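Local coordinates for protein xylulose kinase (PDB 3I8B) that probably catalyses the ATP-dependent phosphorylation of D-xylulose to D-xylulose 5-phosphate, as a member of the FGGY family of carbohydrate kinases, at residues 40-45 with 93-98; 99-104 with 150-155; 280-285 with 429-434; 326-331 with 412-417. All blocks are in the same frame, centred on the assembly; numbering follows the deposited sequence.

Contact 1 (40-45 with 93-98); sequences GTSVDP and WNDTSS
Thr41 comes just ahead of strand 42-43, which pairs antiparallel with strand 90-91 in the N-terminal FGGY half of the kinase, and it rests on Asn94 and Asp95 of the loop that leads from strand 90-91 to helix 99-110. The methyl CG2 of Thr41 lies 3.5 Å from Asn94 O, and the backbone O of Thr41 meets Asp95 CB at 3.4 Å. Thr41 and Asp95 run across each other at about a right angle, with only van der Waals contact between them, so the polar linking is left to water. One water donates to Gly40 O (2.8 Å) and accepts from Asn94 ND2 (3.0 Å). Asn94 OD1, packed against Thr41 CB, is buried with no partner in the model. With an alanine here, the water at Gly40 O would probably lose its amide donor and the Thr41 methyl part of the wall beside it. The Asn94 side chain is about 9 Å from that of His75, a predicted substrate-binding residue, so this loop probably lies close to the sugar site. Asp95 holds its CG anti to the backbone N (chi1 166°), with OD2 in a salt bridge to Lys146. A second water joins Thr41 OG1 and Ser42 OG to Asp95 OD1, and Ser97 OG donates to the syn lone pair of that same OD1 at 2.7 Å.

Contact 2 (99-104 with 150-155); sequences APQAAA and VAENEP
Gln101 leaves helix 99-110 with CG beside its backbone N (chi1 -74°) and then bends at chi2 (76°), which brings the amide across to Glu152 and Asn153 at the end of helix 143-153. Gln101 OE1 lies 4.1 Å from Glu152 CB, and the side chains of Gln101 and Glu152 cross at about a right angle. Asn153 also keeps its CG beside the backbone N, and its ND2 stops 4.0 Å from Gln101 OE1, too far for a direct bond. A water fills the step, donating to Gln101 OE1 (2.9 Å) and accepting from Asn153 ND2 (3.0 Å). Asn153 ND2 also bonds to Trp149 O one turn back in its own helix, while Gln101 NE2 makes a weak bond to Ser98 O and the Gln101 side chain also touches Ala148 and Trp149. Here two helices of the N-terminal FGGY half meet at the protein surface, away from the annotated sites. Gln101 offers its oxygen and Asn153 its nitrogen to a single water, which gives both amides a definite orientation and joins the helices through solvent at this point.

Contact 3 (280-285 with 429-434); sequences LGLGMA and LLIGGG
Leu429 and Met284, the latter present as selenomethionine, form the denser part of this buried patch: CD2 of Leu429 lies 4.0 Å from Met284 CG and 4.3 Å from Leu282 CB, so one methyl touches both Leu282 and Met284. The side chains of Met284 and Leu429 pass alongside one another, pointing opposite ways. The other half is sparser. Leu282 and Ile431 meet end to end through a single pair of methyls, CD1 to CD1 at 4.1 Å; Ile431 holds CG1 between its backbone N and carbonyl carbon (chi1 54°), from where the extended chain points at Leu282. Tyr460 and Pro455 touch both of these residues as well. In fold terms, 280-285 is the connection from helix 274-281 to strand 288-293 of the seven-stranded sheet, and 429-431 ends the strand that lies parallel beside 288-293. A Schellman motif closes the helix, with Gly283 at positive phi and its N bonded to Leu280 O at 2.8 Å. Beyond Ile431 the side toward solvent begins: Gly432 is exposed, also at positive phi, and opens a glycine-rich turn through Gly433 and Gly434. In ASKHA relatives the turn at this position adjoins the adenosine of bound ATP, although no nucleotide is present in this model.

Contact 4 (326-331 with 412-417); sequences PLACTI and RDCLEL
Cys414 meets Ala328 and Thr330 with no flat group between them; the flat groups of this region, the guanidinium of Arg412 and the carboxylate of Glu416, lie farther from the strand and pair along the helix. Arg412 NH1 reaches Glu416 OE2 at 2.8 Å from above the carboxylate plane, 39° out of it, and OE2 itself is tilted 26° from the guanidinium plane, so the salt bridge is a skewed one. Arg412 NH2 also pairs with Glu496, and Glu416 OE2 with Arg419. Between the segments the contact is apolar. Cys414 keeps SG beside its backbone N (chi1 -74°), which lays the sulfur against the strand, 3.5 Å from Thr330 CG2 and 4.0 Å from Ala328 CB. This is helix-on-sheet packing: helix 396-420 lies over the seven-stranded mixed sheet of the C-terminal FGGY half. Ala328 and Thr330, two apart on strand 324-330, face the helix, while the intervening Cys329 points away. The small side chain of Ala328 lets the helix come near, with CA atoms of Ala328 and Cys414 6.5 Å apart. Ala299 of the neighbouring strand 297-301 touches Cys414 too. Thr330 turns only its methyl to the sulfur; its hydroxyl OG1 is hydrogen-bonded to Gln411 NE2 on the same helix.

Contacts 3 and 4 are core and apolar, built of aliphatic carbons, with a cysteine sulfur in contact 4, and both reach the seven-stranded sheet of the C-terminal half; helix 396-420 and strand 427-431 follow each other in the chain, and contact 4 is nested in the loop that contact 3 closes. Contacts 1 and 2 belong to the N-terminal half and adjoin in sequence, since 93-98 runs straight into helix 99-110. Both rely on water, but contact 1 is partly buried and also packs side chains closely, whereas contact 2 is a smaller touch at the surface. Contacts 1 and 3 lie on opposite sides of the chain's centre, their centres 26 Å apart.

Contact 1 (40-45 with 93-98)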
loop_
_atom_site.group_PDB
_atom_site.type_symbol
_atom_site.label_atom_id
_atom_site.label_comp_id
_atom_site.label_asym_id
_atom_site.label_seq_id
_atom_site.Cartn_x
_atom_site.Cartn_y
_atom_site.Cartn_z
ATOM N N GLY A 40 -16.469 7.692 -0.465
ATOM C CA GLY A 40 -16.064 8.456 0.697
ATOM C C GLY A 40 -14.694 8.068 1.211
ATOM O O GLY A 40 -14.240 6.925 1.040
ATOM N N THR A 41 -14.036 9.030 1.856
ATOM C CA THR A 41 -12.696 8.842 2.400
ATOM C C THR A 41 -12.787 8.480 3.881
ATOM O O THR A 41 -11.773 8.281 4.558
ATOM C CB THR A 41 -11.862 10.121 2.236
ATOM O OG1 THR A 41 -12.511 11.204 2.922
ATOM C CG2 THR A 41 -11.733 10.463 0.764
ATOM N N SER A 42 -14.019 8.431 4.372
ATOM C CA SER A 42 -14.340 7.909 5.693
ATOM C C SER A 42 -15.616 7.064 5.544
ATOM O O SER A 42 -16.436 7.334 4.666
ATOM C CB SER A 42 -14.554 9.054 6.689
ATOM O OG SER A 42 -13.318 9.669 7.047
ATOM N N VAL A 43 -15.790 6.044 6.382
ATOM C CA VAL A 43 -16.911 5.124 6.179
ATOM C C VAL A 43 -17.221 4.266 7.408
ATOM O O VAL A 43 -16.355 3.996 8.226
ATOM C CB VAL A 43 -16.660 4.221 4.937
ATOM C CG1 VAL A 43 -15.531 3.240 5.208
ATOM C CG2 VAL A 43 -17.941 3.483 4.522
ATOM N N ASP A 44 -18.479 3.874 7.542
ATOM C CA ASP A 44 -18.905 2.963 8.599
ATOM C C ASP A 44 -18.555 1.525 8.195
ATOM O O ASP A 44 -19.064 1.021 7.187
ATOM C CB ASP A 44 -20.419 3.102 8.785
ATOM C CG ASP A 44 -20.960 2.262 9.928
ATOM O OD1 ASP A 44 -20.245 1.380 10.449
ATOM O OD2 ASP A 44 -22.129 2.481 10.307
ATOM N N PRO A 45 -17.682 0.863 8.970
ATOM C CA PRO A 45 -17.262 -0.507 8.629
ATOM C C PRO A 45 -18.428 -1.489 8.459
ATOM O O PRO A 45 -18.249 -2.528 7.809
ATOM C CB PRO A 45 -16.388 -0.904 9.821
ATOM C CG PRO A 45 -15.801 0.417 10.281
ATOM C CD PRO A 45 -16.937 1.393 10.129
ATOM N N TRP A 93 -7.137 5.680 4.009
ATOM C CA TRP A 93 -5.840 6.097 3.475
ATOM C C TRP A 93 -5.926 7.428 2.716
ATOM O O TRP A 93 -4.955 8.194 2.680
ATOM C CB TRP A 93 -5.266 5.028 2.542
ATOM C CG TRP A 93 -6.079 4.880 1.280
ATOM C CD1 TRP A 93 -7.229 4.169 1.132
ATOM C CD2 TRP A 93 -5.814 5.488 0.003
ATOM N NE1 TRP A 93 -7.695 4.283 -0.157
ATOM C CE2 TRP A 93 -6.847 5.084 -0.872
ATOM C CE3 TRP A 93 -4.802 6.321 -0.486
ATOM C CZ2 TRP A 93 -6.900 5.485 -2.217
ATOM C CZ3 TRP A 93 -4.858 6.729 -1.827
ATOM C CH2 TRP A 93 -5.902 6.308 -2.673
ATOM N N ASN A 94 -7.079 7.691 2.107
ATOM C CA ASN A 94 -7.257 8.887 1.279
ATOM C C ASN A 94 -8.003 10.027 1.964
ATOM O O ASN A 94 -8.291 11.047 1.339
ATOM C CB ASN A 94 -7.926 8.553 -0.062
ATOM C CG ASN A 94 -9.248 7.807 0.103
ATOM O OD1 ASN A 94 -9.644 7.458 1.207
ATOM N ND2 ASN A 94 -9.942 7.578 -1.007
ATOM N N ASP A 95 -8.340 9.845 3.234
ATOM C CA ASP A 95 -8.792 10.964 4.052
ATOM C C ASP A 95 -7.620 11.921 4.244
ATOM O O ASP A 95 -6.504 11.497 4.551
ATOM C CB ASP A 95 -9.278 10.484 5.418
ATOM C CG ASP A 95 -9.427 11.628 6.421
ATOM O OD1 ASP A 95 -10.394 12.399 6.288
ATOM O OD2 ASP A 95 -8.583 11.744 7.352
ATOM N N THR A 96 -7.863 13.212 4.056
ATOM C CA THR A 96 -6.826 14.224 4.270
ATOM C C THR A 96 -7.086 15.075 5.519
ATOM O O THR A 96 -6.366 16.039 5.772
ATOM C CB THR A 96 -6.742 15.192 3.088
ATOM O OG1 THR A 96 -8.030 15.790 2.887
ATOM C CG2 THR A 96 -6.316 14.462 1.838
ATOM N N SER A 97 -8.133 14.735 6.264
ATOM C CA SER A 97 -8.443 15.396 7.534
ATOM C C SER A 97 -7.238 15.472 8.474
ATOM O O SER A 97 -7.051 16.468 9.167
ATOM C CB SER A 97 -9.565 14.651 8.269
ATOM O OG SER A 97 -10.800 14.749 7.586
ATOM N N SER A 98 -6.431 14.413 8.493
ATOM C CA SER A 98 -5.379 14.253 9.486
ATOM C C SER A 98 -4.054 14.877 9.064
ATOM O O SER A 98 -3.033 14.689 9.737
ATOM C CB SER A 98 -5.177 12.762 9.786
ATOM O OG SER A 98 -4.844 12.067 8.598
HETATM O O HOH W 1 -12.826 6.928 -1.403
HETATM O O HOH W 2 -12.687 11.627 5.427
HETATM O O HOH W 3 -10.479 13.547 2.747
#

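Contact 2 (99-104 with 150-155)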
loop_
_atom_site.group_PDB
_atom_site.type_symbol
_atom_site.label_atom_id
_atom_site.label_comp_id
_atom_site.label_asym_id
_atom_site.label_seq_id
_atom_site.Cartn_x
_atom_site.Cartn_y
_atom_site.Cartn_z
ATOM N N ALA A 99 -4.067 15.603 7.949
ATOM C CA ALA A 99 -2.863 16.268 7.462
ATOM C C ALA A 99 -2.150 17.156 8.508
ATOM O O ALA A 99 -0.923 17.113 8.619
ATOM C CB ALA A 99 -3.173 17.069 6.191
ATOM N N PRO A 100 -2.908 17.965 9.270
ATOM C CA PRO A 100 -2.254 18.780 10.304
ATOM C C PRO A 100 -1.565 17.911 11.337
ATOM O O PRO A 100 -0.458 18.235 11.772
ATOM C CB PRO A 100 -3.419 19.540 10.948
ATOM C CG PRO A 100 -4.469 19.592 9.882
ATOM C CD PRO A 100 -4.343 18.280 9.151
ATOM N N GLN A 101 -2.205 16.804 11.706
ATOM C CA GLN A 101 -1.637 15.904 12.686
ATOM C C GLN A 101 -0.349 15.240 12.168
ATOM O O GLN A 101 0.598 15.057 12.920
ATOM C CB GLN A 101 -2.670 14.872 13.127
ATOM C CG GLN A 101 -3.736 15.454 14.062
ATOM C CD GLN A 101 -4.773 16.292 13.335
ATOM O OE1 GLN A 101 -5.403 17.169 13.929
ATOM N NE2 GLN A 101 -4.964 16.020 12.050
ATOM N N ALA A 102 -0.308 14.906 10.883
ATOM C CA ALA A 102 0.901 14.344 10.299
ATOM C C ALA A 102 2.047 15.357 10.403
ATOM O O ALA A 102 3.163 15.016 10.813
ATOM C CB ALA A 102 0.662 13.935 8.845
ATOM N N ALA A 103 1.750 16.608 10.058
ATOM C CA ALA A 103 2.725 17.695 10.172
ATOM C C ALA A 103 3.210 17.864 11.610
ATOM O O ALA A 103 4.412 17.966 11.866
ATOM C CB ALA A 103 2.132 19.000 9.659
ATOM N N ALA A 104 2.262 17.892 12.542
ATOM C CA ALA A 104 2.574 18.069 13.953
ATOM C C ALA A 104 3.433 16.928 14.526
ATOM O O ALA A 104 4.346 17.165 15.326
ATOM C CB ALA A 104 1.281 18.233 14.755
ATOM N N VAL A 150 -8.517 12.280 15.961
ATOM C CA VAL A 150 -9.651 11.982 16.821
ATOM C C VAL A 150 -9.415 12.536 18.225
ATOM O O VAL A 150 -10.344 13.032 18.868
ATOM C CB VAL A 150 -9.938 10.462 16.898
ATOM C CG1 VAL A 150 -11.054 10.191 17.896
ATOM C CG2 VAL A 150 -10.310 9.921 15.517
ATOM N N ALA A 151 -8.177 12.448 18.709
ATOM C CA ALA A 151 -7.872 13.001 20.030
ATOM C C ALA A 151 -8.056 14.512 20.014
ATOM O O ALA A 151 -8.535 15.103 20.982
ATOM C CB ALA A 151 -6.459 12.646 20.463
ATOM N N GLU A 152 -7.687 15.136 18.911
ATOM C CA GLU A 152 -7.758 16.593 18.824
ATOM C C GLU A 152 -9.191 17.089 18.610
ATOM O O GLU A 152 -9.604 18.087 19.198
ATOM C CB GLU A 152 -6.824 17.115 17.726
ATOM C CG GLU A 152 -6.847 18.630 17.526
ATOM C CD GLU A 152 -6.380 19.412 18.750
ATOM O OE1 GLU A 152 -6.739 20.611 18.865
ATOM O OE2 GLU A 152 -5.667 18.832 19.598
ATOM N N ASN A 153 -9.958 16.375 17.791
ATOM C CA ASN A 153 -11.266 16.861 17.386
ATOM C C ASN A 153 -12.449 16.227 18.080
ATOM O O ASN A 153 -13.525 16.824 18.121
ATOM C CB ASN A 153 -11.416 16.726 15.870
ATOM C CG ASN A 153 -10.477 17.647 15.123
ATOM O OD1 ASN A 153 -10.767 18.825 14.945
ATOM N ND2 ASN A 153 -9.341 17.116 14.688
ATOM N N GLU A 154 -12.255 15.010 18.596
ATOM C CA GLU A 154 -13.327 14.242 19.232
ATOM C C GLU A 154 -12.837 13.557 20.510
ATOM O O GLU A 154 -12.791 12.321 20.584
ATOM C CB GLU A 154 -13.881 13.179 18.264
ATOM C CG GLU A 154 -14.274 13.684 16.889
ATOM C CD GLU A 154 -14.990 12.621 16.048
ATOM O OE1 GLU A 154 -14.943 11.424 16.409
ATOM O OE2 GLU A 154 -15.588 12.982 15.007
ATOM N N PRO A 155 -12.461 14.358 21.521
ATOM C CA PRO A 155 -11.912 13.818 22.773
ATOM C C PRO A 155 -12.787 12.756 23.455
ATOM O O PRO A 155 -12.222 11.793 23.986
ATOM C CB PRO A 155 -11.776 15.054 23.674
ATOM C CG PRO A 155 -11.719 16.228 22.733
ATOM C CD PRO A 155 -12.460 15.838 21.486
HETATM O O HOH W 4 -7.572 18.894 13.108
#

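Contact 3 (280-285 with 429-434)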
loop_
_atom_site.group_PDB
_atom_site.type_symbol
_atom_site.label_atom_id
_atom_site.label_comp_id
_atom_site.label_asym_id
_atom_site.label_seq_id
_atom_site.Cartn_x
_atom_site.Cartn_y
_atom_site.Cartn_z
ATOM N N LEU A 280 2.516 -10.574 -3.360
ATOM C CA LEU A 280 2.468 -12.015 -3.162
ATOM C C LEU A 280 1.715 -12.671 -4.334
ATOM O O LEU A 280 2.186 -13.632 -4.906
ATOM C CB LEU A 280 1.808 -12.355 -1.827
ATOM C CG LEU A 280 1.922 -13.802 -1.340
ATOM C CD1 LEU A 280 3.367 -14.190 -1.037
ATOM C CD2 LEU A 280 1.035 -14.019 -0.132
ATOM N N GLY A 281 0.560 -12.121 -4.694
ATOM C CA GLY A 281 -0.248 -12.669 -5.768
ATOM C C GLY A 281 0.455 -12.644 -7.110
ATOM O O GLY A 281 0.198 -13.491 -7.980
ATOM N N LEU A 282 1.346 -11.668 -7.276
ATOM C CA LEU A 282 2.088 -11.510 -8.512
ATOM C C LEU A 282 3.293 -12.419 -8.502
ATOM O O LEU A 282 4.040 -12.481 -9.473
ATOM C CB LEU A 282 2.539 -10.058 -8.678
ATOM C CG LEU A 282 1.474 -9.073 -9.159
ATOM C CD1 LEU A 282 1.934 -7.626 -8.926
ATOM C CD2 LEU A 282 1.136 -9.283 -10.636
ATOM N N GLY A 283 3.470 -13.131 -7.392
ATOM C CA GLY A 283 4.580 -14.041 -7.234
ATOM C C GLY A 283 5.895 -13.309 -7.032
ATOM O O GLY A 283 6.962 -13.872 -7.252
HETATM N N MSE A 284 5.840 -12.052 -6.607
HETATM C CA MSE A 284 7.084 -11.302 -6.422
HETATM C C MSE A 284 7.949 -11.775 -5.245
HETATM O O MSE A 284 7.453 -12.036 -4.147
HETATM C CB MSE A 284 6.801 -9.809 -6.301
HETATM C CG MSE A 284 6.400 -9.146 -7.603
HETATM SE SE MSE A 284 5.602 -7.398 -7.242
HETATM C CE MSE A 284 7.160 -6.551 -6.422
ATOM N N ALA A 285 9.253 -11.865 -5.488
ATOM C CA ALA A 285 10.211 -12.158 -4.441
ATOM C C ALA A 285 11.262 -11.050 -4.364
ATOM O O ALA A 285 11.235 -10.085 -5.149
ATOM C CB ALA A 285 10.876 -13.527 -4.692
ATOM N N LEU A 429 8.104 -5.375 -12.967
ATOM C CA LEU A 429 6.769 -5.702 -13.440
ATOM C C LEU A 429 6.001 -4.401 -13.608
ATOM O O LEU A 429 6.096 -3.515 -12.766
ATOM C CB LEU A 429 6.035 -6.612 -12.450
ATOM C CG LEU A 429 6.518 -8.062 -12.362
ATOM C CD1 LEU A 429 7.937 -8.123 -11.857
ATOM C CD2 LEU A 429 5.591 -8.889 -11.480
ATOM N N LEU A 430 5.252 -4.287 -14.699
ATOM C CA LEU A 430 4.489 -3.086 -14.974
ATOM C C LEU A 430 3.009 -3.426 -15.021
ATOM O O LEU A 430 2.570 -4.219 -15.863
ATOM C CB LEU A 430 4.930 -2.465 -16.300
ATOM C CG LEU A 430 4.107 -1.265 -16.770
ATOM C CD1 LEU A 430 4.284 -0.074 -15.812
ATOM C CD2 LEU A 430 4.483 -0.880 -18.201
ATOM N N ILE A 431 2.249 -2.822 -14.116
ATOM C CA ILE A 431 0.818 -3.077 -14.006
ATOM C C ILE A 431 0.042 -1.774 -13.964
ATOM O O ILE A 431 0.619 -0.688 -14.067
ATOM C CB ILE A 431 0.490 -3.860 -12.725
ATOM C CG1 ILE A 431 1.061 -3.123 -11.507
ATOM C CG2 ILE A 431 1.019 -5.285 -12.823
ATOM C CD1 ILE A 431 0.868 -3.850 -10.180
ATOM N N GLY A 432 -1.272 -1.886 -13.801
ATOM C CA GLY A 432 -2.145 -0.731 -13.792
ATOM C C GLY A 432 -2.509 -0.267 -15.193
ATOM O O GLY A 432 -1.994 -0.788 -16.182
ATOM N N GLY A 433 -3.388 0.729 -15.264
ATOM C CA GLY A 433 -3.860 1.282 -16.521
ATOM C C GLY A 433 -2.759 1.738 -17.460
ATOM O O GLY A 433 -2.827 1.504 -18.659
ATOM N N GLY A 434 -1.737 2.387 -16.918
ATOM C CA GLY A 434 -0.635 2.858 -17.735
ATOM C C GLY A 434 0.022 1.747 -18.537
ATOM O O GLY A 434 0.701 2.005 -19.535
#

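Contact 4 (326-331 with 412-417)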
loop_
_atom_site.group_PDB
_atom_site.type_symbol
_atom_site.label_atom_id
_atom_site.label_comp_id
_atom_site.label_asym_id
_atom_site.label_seq_id
_atom_site.Cartn_x
_atom_site.Cartn_y
_atom_site.Cartn_z
ATOM N N PRO A 326 9.809 -1.557 0.528
ATOM C CA PRO A 326 10.005 -0.128 0.249
ATOM C C PRO A 326 8.995 0.309 -0.795
ATOM O O PRO A 326 8.920 -0.293 -1.862
ATOM C CB PRO A 326 11.425 -0.075 -0.341
ATOM C CG PRO A 326 11.728 -1.522 -0.746
ATOM C CD PRO A 326 11.061 -2.312 0.351
ATOM N N LEU A 327 8.225 1.348 -0.491
ATOM C CA LEU A 327 7.116 1.737 -1.344
ATOM C C LEU A 327 7.187 3.219 -1.694
ATOM O O LEU A 327 7.193 4.071 -0.806
ATOM C CB LEU A 327 5.797 1.441 -0.644
ATOM C CG LEU A 327 4.585 1.618 -1.553
ATOM C CD1 LEU A 327 3.994 0.264 -1.882
ATOM C CD2 LEU A 327 3.555 2.498 -0.860
ATOM N N ALA A 328 7.234 3.510 -2.990
ATOM C CA ALA A 328 7.420 4.866 -3.479
ATOM C C ALA A 328 6.201 5.351 -4.242
ATOM O O ALA A 328 5.954 4.920 -5.371
ATOM C CB ALA A 328 8.646 4.930 -4.368
ATOM N N CYS A 329 5.445 6.261 -3.636
ATOM C CA CYS A 329 4.295 6.850 -4.313
ATOM C C CYS A 329 4.679 8.094 -5.107
ATOM O O CYS A 329 5.433 8.935 -4.629
ATOM C CB CYS A 329 3.194 7.203 -3.313
ATOM S SG CYS A 329 2.588 5.783 -2.405
ATOM N N THR A 330 4.166 8.192 -6.330
ATOM C CA THR A 330 4.339 9.387 -7.136
ATOM C C THR A 330 2.971 10.013 -7.413
ATOM O O THR A 330 2.034 9.329 -7.832
ATOM C CB THR A 330 5.074 9.071 -8.458
ATOM O OG1 THR A 330 4.529 7.876 -9.043
ATOM C CG2 THR A 330 6.570 8.876 -8.210
ATOM N N ILE A 331 2.843 11.308 -7.150
ATOM C CA ILE A 331 1.607 12.024 -7.459
ATOM C C ILE A 331 1.347 11.952 -8.950
ATOM O O ILE A 331 0.222 11.738 -9.406
ATOM C CB ILE A 331 1.722 13.515 -7.109
ATOM C CG1 ILE A 331 2.010 13.702 -5.616
ATOM C CG2 ILE A 331 0.454 14.254 -7.546
ATOM C CD1 ILE A 331 0.819 13.416 -4.737
ATOM N N ARG A 412 11.834 5.769 -13.015
ATOM C CA ARG A 412 13.221 5.335 -12.885
ATOM C C ARG A 412 13.851 5.949 -11.651
ATOM O O ARG A 412 14.539 5.266 -10.899
ATOM C CB ARG A 412 14.056 5.719 -14.099
ATOM C CG ARG A 412 15.545 5.707 -13.796
ATOM C CD ARG A 412 16.101 4.293 -13.714
ATOM N NE ARG A 412 16.626 3.935 -15.018
ATOM C CZ ARG A 412 17.916 3.827 -15.306
ATOM N NH1 ARG A 412 18.826 3.996 -14.362
ATOM N NH2 ARG A 412 18.289 3.526 -16.540
ATOM N N ASP A 413 13.640 7.251 -11.469
ATOM C CA ASP A 413 14.135 7.950 -10.292
ATOM C C ASP A 413 13.726 7.198 -9.030
ATOM O O ASP A 413 14.513 7.054 -8.116
ATOM C CB ASP A 413 13.598 9.390 -10.242
ATOM C CG ASP A 413 14.597 10.363 -9.626
ATOM O OD1 ASP A 413 15.784 9.996 -9.510
ATOM O OD2 ASP A 413 14.206 11.495 -9.271
ATOM N N CYS A 414 12.490 6.713 -8.993
ATOM C CA CYS A 414 12.034 5.910 -7.864
ATOM C C CYS A 414 12.850 4.625 -7.702
ATOM O O CYS A 414 13.245 4.263 -6.598
ATOM C CB CYS A 414 10.547 5.587 -8.005
ATOM S SG CYS A 414 9.477 7.011 -7.662
ATOM N N LEU A 415 13.096 3.928 -8.804
ATOM C CA LEU A 415 13.899 2.706 -8.747
ATOM C C LEU A 415 15.300 2.998 -8.187
ATOM O O LEU A 415 15.823 2.247 -7.360
ATOM C CB LEU A 415 13.986 2.063 -10.133
ATOM C CG LEU A 415 12.863 1.119 -10.580
ATOM C CD1 LEU A 415 11.483 1.620 -10.187
ATOM C CD2 LEU A 415 12.952 0.861 -12.093
ATOM N N GLU A 416 15.896 4.110 -8.618
ATOM C CA GLU A 416 17.233 4.475 -8.166
ATOM C C GLU A 416 17.252 4.850 -6.690
ATOM O O GLU A 416 18.205 4.552 -5.977
ATOM C CB GLU A 416 17.772 5.634 -9.001
ATOM C CG GLU A 416 17.973 5.261 -10.454
ATOM C CD GLU A 416 18.874 4.059 -10.601
ATOM O OE1 GLU A 416 19.709 3.840 -9.700
ATOM O OE2 GLU A 416 18.745 3.332 -11.608
ATOM N N LEU A 417 16.198 5.519 -6.236
ATOM C CA LEU A 417 16.091 5.860 -4.827
ATOM C C LEU A 417 15.947 4.595 -3.971
ATOM O O LEU A 417 16.606 4.450 -2.933
ATOM C CB LEU A 417 14.907 6.780 -4.613
ATOM C CG LEU A 417 14.670 7.304 -3.204
ATOM C CD1 LEU A 417 15.875 8.072 -2.704
ATOM C CD2 LEU A 417 13.440 8.188 -3.205
#